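Local structure of hemoglobin-like protein (Methylacidiphilum infernorum, 4NK2) at residues E157-I162 against R180-S185. The protein binds heme b and probably binds or carries oxygen, as a group II member of the truncated hemoglobin family. Numbering follows the deposited sequence.
Sequences EFWQWI and RRVPYS
Trp-159 reaches from its helix to the chain before the C-terminal helix and gives its indole N-H to the backbone carbonyl of Val-182. The bond from Trp-159 NE1 to Val-182 O is 2.9 Å long and nearly straight, with an N-H...O angle of 171°. The oxygen lies at the ring edge, in the indole plane. The donor sits 22° off the carbonyl plane of Val-182. This one bond gives the polar atom of a buried tryptophan its partner.

Two apolar contacts flank it. Val-182 CG1 meets the benzo part of the indole, 3.8 Å from Trp-159 CZ2. In Val-182 this methyl stands anti to the backbone N (chi1 -174°), which places it against the ring. At the other end of the side chain, Tyr-184 CD1 approaches Trp-159 CB at 4.1 Å, so the tyrosine ring meets the methylene rather than stacking on the indole. A leucine in place of this tryptophan would probably leave the Val-182 carbonyl without its donor and open a gap beside the valine methyl.

The same helix holds the loop at a second point. Glu-163 OE2 accepts a hydrogen bond from Val-182 N and forms a salt bridge with Arg-181 NE, so both backbone polar atoms of Val-182 are bonded to side chains of helix 155-165. Tyr-184 also packs on Leu-155 and Glu-156 of that helix.

The side chain of Trp-159 also touches Lys-142 and Leu-145 of helix 131-147, which places it between that helix and residues 182-184. Trp-161, two residues on, touches the heme. The contact therefore ties the approach to helix 184-192 onto heme-lining helix 155-165 of the globin fold.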
ATOM      1  N   GLU A 157      -6.954   0.424  27.357  1.00 32.13           N
ATOM      2  CA  GLU A 157      -6.821  -0.909  26.784  1.00 35.37           C
ATOM      3  C   GLU A 157      -7.489  -0.998  25.398  1.00 35.71           C
ATOM      4  O   GLU A 157      -6.897  -1.508  24.429  1.00 32.15           O
ATOM      5  CB  GLU A 157      -7.459  -1.916  27.747  1.00 36.08           C
ATOM      6  CG  GLU A 157      -7.070  -3.356  27.508  1.00 44.83           C
ATOM      7  CD  GLU A 157      -7.478  -4.263  28.655  1.00 47.76           C
ATOM      8  OE1 GLU A 157      -7.591  -5.486  28.427  1.00 51.38           O
ATOM      9  OE2 GLU A 157      -7.672  -3.761  29.784  1.00 49.81           O
ATOM     10  N   PHE A 158      -8.726  -0.515  25.309  1.00 29.08           N
ATOM     11  CA  PHE A 158      -9.447  -0.506  24.038  1.00 26.54           C
ATOM     12  C   PHE A 158      -8.744   0.377  23.004  1.00 32.31           C
ATOM     13  O   PHE A 158      -8.557  -0.022  21.843  1.00 27.22           O
ATOM     14  CB  PHE A 158     -10.890  -0.033  24.241  1.00 29.70           C
ATOM     15  CG  PHE A 158     -11.755  -0.205  23.014  1.00 33.99           C
ATOM     16  CD1 PHE A 158     -11.907   0.833  22.100  1.00 30.79           C
ATOM     17  CD2 PHE A 158     -12.374  -1.420  22.749  1.00 35.25           C
ATOM     18  CE1 PHE A 158     -12.687   0.666  20.951  1.00 27.51           C
ATOM     19  CE2 PHE A 158     -13.157  -1.594  21.597  1.00 29.78           C
ATOM     20  CZ  PHE A 158     -13.314  -0.547  20.707  1.00 28.38           C
ATOM     21  N   TRP A 159      -8.377   1.588  23.409  1.00 29.29           N
ATOM     22  CA  TRP A 159      -7.743   2.524  22.484  1.00 28.53           C
ATOM     23  C   TRP A 159      -6.444   1.969  21.906  1.00 30.86           C
ATOM     24  O   TRP A 159      -6.208   2.048  20.696  1.00 30.97           O
ATOM     25  CB  TRP A 159      -7.453   3.880  23.149  1.00 28.75           C
ATOM     26  CG  TRP A 159      -6.763   4.798  22.174  1.00 28.73           C
ATOM     27  CD1 TRP A 159      -5.418   5.079  22.093  1.00 28.22           C
ATOM     28  CD2 TRP A 159      -7.386   5.504  21.096  1.00 30.28           C
ATOM     29  NE1 TRP A 159      -5.181   5.939  21.037  1.00 30.04           N
ATOM     30  CE2 TRP A 159      -6.370   6.205  20.406  1.00 29.98           C
ATOM     31  CE3 TRP A 159      -8.708   5.609  20.649  1.00 29.72           C
ATOM     32  CZ2 TRP A 159      -6.640   7.009  19.298  1.00 25.87           C
ATOM     33  CZ3 TRP A 159      -8.974   6.410  19.550  1.00 30.51           C
ATOM     34  CH2 TRP A 159      -7.944   7.107  18.894  1.00 28.74           C
ATOM     35  N   GLN A 160      -5.581   1.439  22.750  1.00 26.55           N
ATOM     36  CA  GLN A 160      -4.300   0.976  22.267  1.00 31.31           C
ATOM     37  C   GLN A 160      -4.473  -0.202  21.319  0.87 32.54           C
ATOM     38  O   GLN A 160      -3.686  -0.401  20.425  1.00 31.90           O
ATOM     39  CB  GLN A 160      -3.357   0.654  23.421  1.00 33.60           C
ATOM     40  CG  GLN A 160      -3.582  -0.683  24.044  0.74 35.65           C
ATOM     41  OE1 GLN A 160      -2.214   0.064  25.872  1.00 43.57           O
ATOM     42  NE2 GLN A 160      -2.779  -2.110  25.814  1.00 40.36           N
ATOM     43  N   TRP A 161      -5.541  -0.957  21.506  1.00 28.42           N
ATOM     44  CA  TRP A 161      -5.864  -2.025  20.557  1.00 31.16           C
ATOM     45  C   TRP A 161      -6.193  -1.469  19.174  1.00 32.88           C
ATOM     46  O   TRP A 161      -5.556  -1.836  18.183  1.00 30.84           O
ATOM     47  CB  TRP A 161      -7.020  -2.893  21.061  1.00 30.22           C
ATOM     48  CG  TRP A 161      -7.491  -3.895  20.026  1.00 30.73           C
ATOM     49  CD1 TRP A 161      -6.710  -4.746  19.287  1.00 32.75           C
ATOM     50  CD2 TRP A 161      -8.848  -4.149  19.627  1.00 29.32           C
ATOM     51  NE1 TRP A 161      -7.505  -5.512  18.451  1.00 28.54           N
ATOM     52  CE2 TRP A 161      -8.816  -5.160  18.640  1.00 30.45           C
ATOM     53  CE3 TRP A 161     -10.085  -3.616  20.010  1.00 27.89           C
ATOM     54  CZ2 TRP A 161      -9.977  -5.650  18.032  1.00 32.91           C
ATOM     55  CZ3 TRP A 161     -11.232  -4.098  19.410  1.00 29.99           C
ATOM     56  CH2 TRP A 161     -11.171  -5.113  18.428  1.00 33.38           C
ATOM     57  N   ILE A 162      -7.179  -0.585  19.078  1.00 29.03           N
ATOM     58  CA  ILE A 162      -7.543  -0.101  17.737  1.00 29.91           C
ATOM     59  C   ILE A 162      -6.486   0.823  17.119  1.00 30.97           C
ATOM     60  O   ILE A 162      -6.319   0.839  15.896  1.00 29.70           O
ATOM     61  CB  ILE A 162      -8.934   0.589  17.698  1.00 30.32           C
ATOM     62  CG1 ILE A 162      -8.985   1.780  18.666  1.00 27.77           C
ATOM     63  CG2 ILE A 162     -10.024  -0.409  18.027  1.00 27.54           C
ATOM     64  CD1 ILE A 162     -10.241   2.643  18.512  1.00 27.23           C
ATOM     65  N   ARG A 180       0.931   7.561  11.492  1.00 31.88           N
ATOM     66  CA  ARG A 180       1.039   8.312  12.742  1.00 38.06           C
ATOM     67  C   ARG A 180       0.677   7.455  13.950  1.00 35.64           C
ATOM     68  O   ARG A 180      -0.326   6.743  13.926  1.00 34.68           O
ATOM     69  CB  ARG A 180       0.090   9.506  12.659  1.00 35.41           C
ATOM     70  CG  ARG A 180      -0.073  10.338  13.911  1.00 49.53           C
ATOM     71  CD  ARG A 180      -1.336  11.158  13.745  1.00 50.16           C
ATOM     72  NE  ARG A 180      -1.517  12.156  14.790  1.00 59.57           N
ATOM     73  CZ  ARG A 180      -2.548  12.993  14.829  1.00 61.55           C
ATOM     74  NH1 ARG A 180      -3.477  12.938  13.882  1.00 60.48           N
ATOM     75  NH2 ARG A 180      -2.652  13.882  15.810  1.00 64.50           N
ATOM     76  N   ARG A 181       1.484   7.520  15.006  1.00 38.81           N
ATOM     77  CA  ARG A 181       1.112   6.864  16.257  1.00 34.09           C
ATOM     78  C   ARG A 181       0.314   7.843  17.118  1.00 38.52           C
ATOM     79  O   ARG A 181       0.649   9.031  17.198  1.00 37.73           O
ATOM     80  CB  ARG A 181       2.352   6.381  17.015  1.00 37.08           C
ATOM     81  CG  ARG A 181       3.191   5.343  16.267  1.00 37.57           C
ATOM     82  CD  ARG A 181       2.313   4.271  15.627  1.00 33.63           C
ATOM     83  NE  ARG A 181       1.526   3.502  16.605  1.00 35.02           N
ATOM     84  CZ  ARG A 181       2.043   2.571  17.403  1.00 34.40           C
ATOM     85  NH1 ARG A 181       3.347   2.324  17.362  1.00 39.50           N
ATOM     86  NH2 ARG A 181       1.269   1.899  18.250  1.00 35.86           N
ATOM     87  N   VAL A 182      -0.754   7.355  17.747  1.00 43.02           N
ATOM     88  CA  VAL A 182      -1.536   8.174  18.665  1.00 37.56           C
ATOM     89  C   VAL A 182      -1.582   7.483  20.027  1.00 35.10           C
ATOM     90  O   VAL A 182      -2.502   6.725  20.308  1.00 37.22           O
ATOM     91  CB  VAL A 182      -2.968   8.405  18.141  1.00 37.94           C
ATOM     92  CG1 VAL A 182      -3.726   9.379  19.050  1.00 41.34           C
ATOM     93  CG2 VAL A 182      -2.934   8.943  16.716  1.00 39.56           C
ATOM     94  N   PRO A 183      -0.568   7.721  20.871  1.00 36.31           N
ATOM     95  CA  PRO A 183      -0.574   7.065  22.183  1.00 41.32           C
ATOM     96  C   PRO A 183      -1.677   7.648  23.060  1.00 37.65           C
ATOM     97  O   PRO A 183      -2.072   8.809  22.873  1.00 34.26           O
ATOM     98  CB  PRO A 183       0.801   7.415  22.761  1.00 40.88           C
ATOM     99  CG  PRO A 183       1.184   8.698  22.066  1.00 40.50           C
ATOM    100  CD  PRO A 183       0.619   8.576  20.675  1.00 37.77           C
ATOM    101  N   TYR A 184      -2.169   6.848  23.997  1.00 34.37           N
ATOM    102  CA  TYR A 184      -3.286   7.267  24.833  1.00 38.57           C
ATOM    103  C   TYR A 184      -2.980   8.586  25.534  1.00 36.62           C
ATOM    104  O   TYR A 184      -3.876   9.393  25.775  1.00 36.30           O
ATOM    105  CB  TYR A 184      -3.593   6.175  25.850  1.00 37.35           C
ATOM    106  CG  TYR A 184      -4.829   6.434  26.671  1.00 38.60           C
ATOM    107  CD1 TYR A 184      -6.090   6.365  26.096  1.00 33.53           C
ATOM    108  CD2 TYR A 184      -4.732   6.738  28.027  1.00 39.82           C
ATOM    109  CE1 TYR A 184      -7.229   6.589  26.843  1.00 32.95           C
ATOM    110  CE2 TYR A 184      -5.856   6.965  28.783  1.00 35.94           C
ATOM    111  CZ  TYR A 184      -7.098   6.888  28.194  1.00 37.23           C
ATOM    112  OH  TYR A 184      -8.215   7.121  28.962  1.00 34.82           O
ATOM    113  N   SER A 185      -1.708   8.810  25.841  1.00 40.46           N
ATOM    114  CA  SER A 185      -1.303  10.008  26.577  1.00 41.94           C
ATOM    115  C   SER A 185      -1.623  11.292  25.813  1.00 43.26           C
ATOM    116  O   SER A 185      -1.930  12.320  26.423  1.00 40.76           O
ATOM    117  CB  SER A 185       0.188   9.942  26.902  1.00 49.94           C
ATOM    118  OG  SER A 185       0.954   9.884  25.710  1.00 47.59           O
TER